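Local atomic coordinates of viral macrophage inflammatory protein 2 (PDB entry 2FHT), a protein that binds a wide range of chemokine receptors, including human CXCR4, and thereby blocks infection by several different HIV-1 strains. Residues R18-V23 with V40-K45. Residues are numbered along the deposited sequence; the frame is centred on the assembly and turned at random.
Sequences RPLPQV and VIFLTK
Leu20 and Phe42 meet in the hydrophobic core of the chemokine fold, where the loop leading into strand 25-30 comes up against the middle strand, 39-44, of the three-stranded antiparallel sheet. The touch is narrow: one methyl, CD1 of Leu20, sits 3.8 Å from CD1 of Phe42 and 4.1 Å from its CG, so it meets the ring near the root, slanting in obliquely. Both CB atoms point across the gap, and each side chain carries its CG opposite the backbone carbonyl carbon (chi1 -67° for Leu20, much the same for Phe42). Together the two side chains span the 9.0 Å between the CA atoms of Leu20 and Phe42. Helix 57-65 lies over the same core: Trp58 packs on Leu20 and Leu62 on Phe42, while Ala52 of strand 49-53 is a further neighbour of the Phe42 side chain. The pair therefore joins loop, sheet and helix in one apolar cluster.

Further along, where the loop turns into a short 3-10 segment and the strand has just ended, the contact becomes polar and moves to the surface. Lys45 runs extended beyond CG, carrying its ammonium along to the backbone carbonyl of Val23. The bond from CA to CB of Val23 points away from the strand, yet CG1 still comes within 3.8 Å of Lys45 NZ. A hydrogen bond runs from Lys45 NZ to Val23 O; the modelled 2.5 Å is shorter than usual for an ammonium and a carbonyl, and the exact length is doubtful. As modelled, the nitrogen approaches the oxygen from above the carbonyl plane, about 45° out of it, with a C=O...N angle of 112°.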
loop_
_atom_site.group_PDB
_atom_site.type_symbol
_atom_site.label_atom_id
_atom_site.label_comp_id
_atom_site.label_asym_id
_atom_site.label_seq_id
_atom_site.Cartn_x
_atom_site.Cartn_y
_atom_site.Cartn_z
ATOM N N ARG A 18 1.114 -10.882 -7.687
ATOM C CA ARG A 18 1.262 -12.025 -6.796
ATOM C C ARG A 18 1.219 -11.603 -5.334
ATOM O O ARG A 18 1.942 -10.708 -4.923
ATOM C CB ARG A 18 2.601 -12.718 -7.094
ATOM C CG ARG A 18 3.750 -11.700 -7.279
ATOM C CD ARG A 18 5.072 -12.307 -7.753
ATOM N NE ARG A 18 6.105 -11.287 -7.993
ATOM C CZ ARG A 18 6.796 -10.658 -7.039
ATOM N NH1 ARG A 18 6.582 -10.921 -5.754
ATOM N NH2 ARG A 18 7.729 -9.777 -7.374
ATOM N N PRO A 19 0.373 -12.263 -4.531
ATOM C CA PRO A 19 0.208 -12.002 -3.100
ATOM C C PRO A 19 1.544 -11.881 -2.345
ATOM O O PRO A 19 2.525 -12.580 -2.644
ATOM C CB PRO A 19 -0.596 -13.213 -2.646
ATOM C CG PRO A 19 -1.499 -13.435 -3.798
ATOM C CD PRO A 19 -0.573 -13.302 -4.978
ATOM N N LEU A 20 1.606 -10.929 -1.422
ATOM C CA LEU A 20 2.812 -10.701 -0.634
ATOM C C LEU A 20 2.733 -11.459 0.669
ATOM O O LEU A 20 1.714 -11.467 1.345
ATOM C CB LEU A 20 2.982 -9.218 -0.318
ATOM C CG LEU A 20 3.280 -8.237 -1.448
ATOM C CD1 LEU A 20 2.854 -6.830 -1.014
ATOM C CD2 LEU A 20 4.770 -8.294 -1.825
ATOM N N PRO A 21 3.829 -12.107 1.045
ATOM C CA PRO A 21 3.824 -12.854 2.297
ATOM C C PRO A 21 4.013 -11.882 3.472
ATOM O O PRO A 21 4.976 -11.112 3.518
ATOM C CB PRO A 21 4.998 -13.814 2.114
ATOM C CG PRO A 21 5.981 -12.987 1.309
ATOM C CD PRO A 21 5.083 -12.304 0.293
ATOM N N GLN A 22 3.081 -11.932 4.411
ATOM C CA GLN A 22 3.104 -11.063 5.568
ATOM C C GLN A 22 4.435 -10.907 6.252
ATOM O O GLN A 22 4.781 -9.813 6.683
ATOM C CB GLN A 22 2.091 -11.524 6.610
ATOM C CG GLN A 22 2.146 -10.684 7.882
ATOM C CD GLN A 22 1.055 -11.017 8.854
ATOM O OE1 GLN A 22 0.758 -12.182 9.088
ATOM N NE2 GLN A 22 0.448 -9.990 9.434
ATOM N N VAL A 23 5.149 -12.018 6.407
ATOM C CA VAL A 23 6.447 -12.037 7.093
ATOM C C VAL A 23 7.509 -11.161 6.436
ATOM O O VAL A 23 8.567 -10.925 7.012
ATOM C CB VAL A 23 6.938 -13.516 7.318
ATOM C CG1 VAL A 23 8.369 -13.563 7.859
ATOM C CG2 VAL A 23 5.999 -14.230 8.297
ATOM N N VAL A 40 -3.240 0.780 -1.892
ATOM C CA VAL A 40 -2.592 0.815 -0.589
ATOM C C VAL A 40 -1.132 0.488 -0.818
ATOM O O VAL A 40 -0.792 -0.224 -1.759
ATOM C CB VAL A 40 -3.196 -0.189 0.442
ATOM C CG1 VAL A 40 -4.642 0.187 0.812
ATOM C CG2 VAL A 40 -3.111 -1.587 -0.071
ATOM N N ILE A 41 -0.263 1.077 -0.015
ATOM C CA ILE A 41 1.161 0.816 -0.127
ATOM C C ILE A 41 1.650 -0.012 1.066
ATOM O O ILE A 41 1.454 0.379 2.218
ATOM C CB ILE A 41 1.968 2.137 -0.188
ATOM C CG1 ILE A 41 1.546 2.956 -1.417
ATOM C CG2 ILE A 41 3.459 1.843 -0.197
ATOM C CD1 ILE A 41 1.998 4.442 -1.403
ATOM N N PHE A 42 2.215 -1.186 0.792
ATOM C CA PHE A 42 2.765 -2.021 1.853
ATOM C C PHE A 42 4.225 -1.652 2.047
ATOM O O PHE A 42 4.929 -1.366 1.077
ATOM C CB PHE A 42 2.654 -3.518 1.518
ATOM C CG PHE A 42 1.263 -4.060 1.629
ATOM C CD1 PHE A 42 0.508 -4.302 0.489
ATOM C CD2 PHE A 42 0.672 -4.244 2.882
ATOM C CE1 PHE A 42 -0.807 -4.719 0.595
ATOM C CE2 PHE A 42 -0.643 -4.658 2.997
ATOM C CZ PHE A 42 -1.392 -4.892 1.857
ATOM N N LEU A 43 4.649 -1.542 3.298
ATOM C CA LEU A 43 6.033 -1.239 3.602
ATOM C C LEU A 43 6.644 -2.555 3.995
ATOM O O LEU A 43 6.110 -3.252 4.855
ATOM C CB LEU A 43 6.140 -0.237 4.752
ATOM C CG LEU A 43 5.733 1.187 4.367
ATOM C CD1 LEU A 43 5.656 2.059 5.597
ATOM C CD2 LEU A 43 6.757 1.759 3.383
ATOM N N THR A 44 7.688 -2.964 3.292
ATOM C CA THR A 44 8.329 -4.231 3.616
ATOM C C THR A 44 9.339 -4.016 4.729
ATOM O O THR A 44 9.679 -2.864 5.055
ATOM C CB THR A 44 8.986 -4.898 2.369
ATOM O OG1 THR A 44 10.150 -4.164 1.952
ATOM C CG2 THR A 44 7.962 -4.960 1.206
ATOM N N LYS A 45 9.716 -5.104 5.397
ATOM C CA LYS A 45 10.694 -5.030 6.478
ATOM C C LYS A 45 12.031 -4.587 5.878
ATOM O O LYS A 45 12.800 -3.878 6.509
ATOM C CB LYS A 45 10.814 -6.387 7.170
ATOM C CG LYS A 45 9.531 -6.846 7.862
ATOM C CD LYS A 45 9.634 -8.284 8.386
ATOM C CE LYS A 45 8.348 -8.684 9.106
ATOM N NZ LYS A 45 8.208 -10.142 9.387
#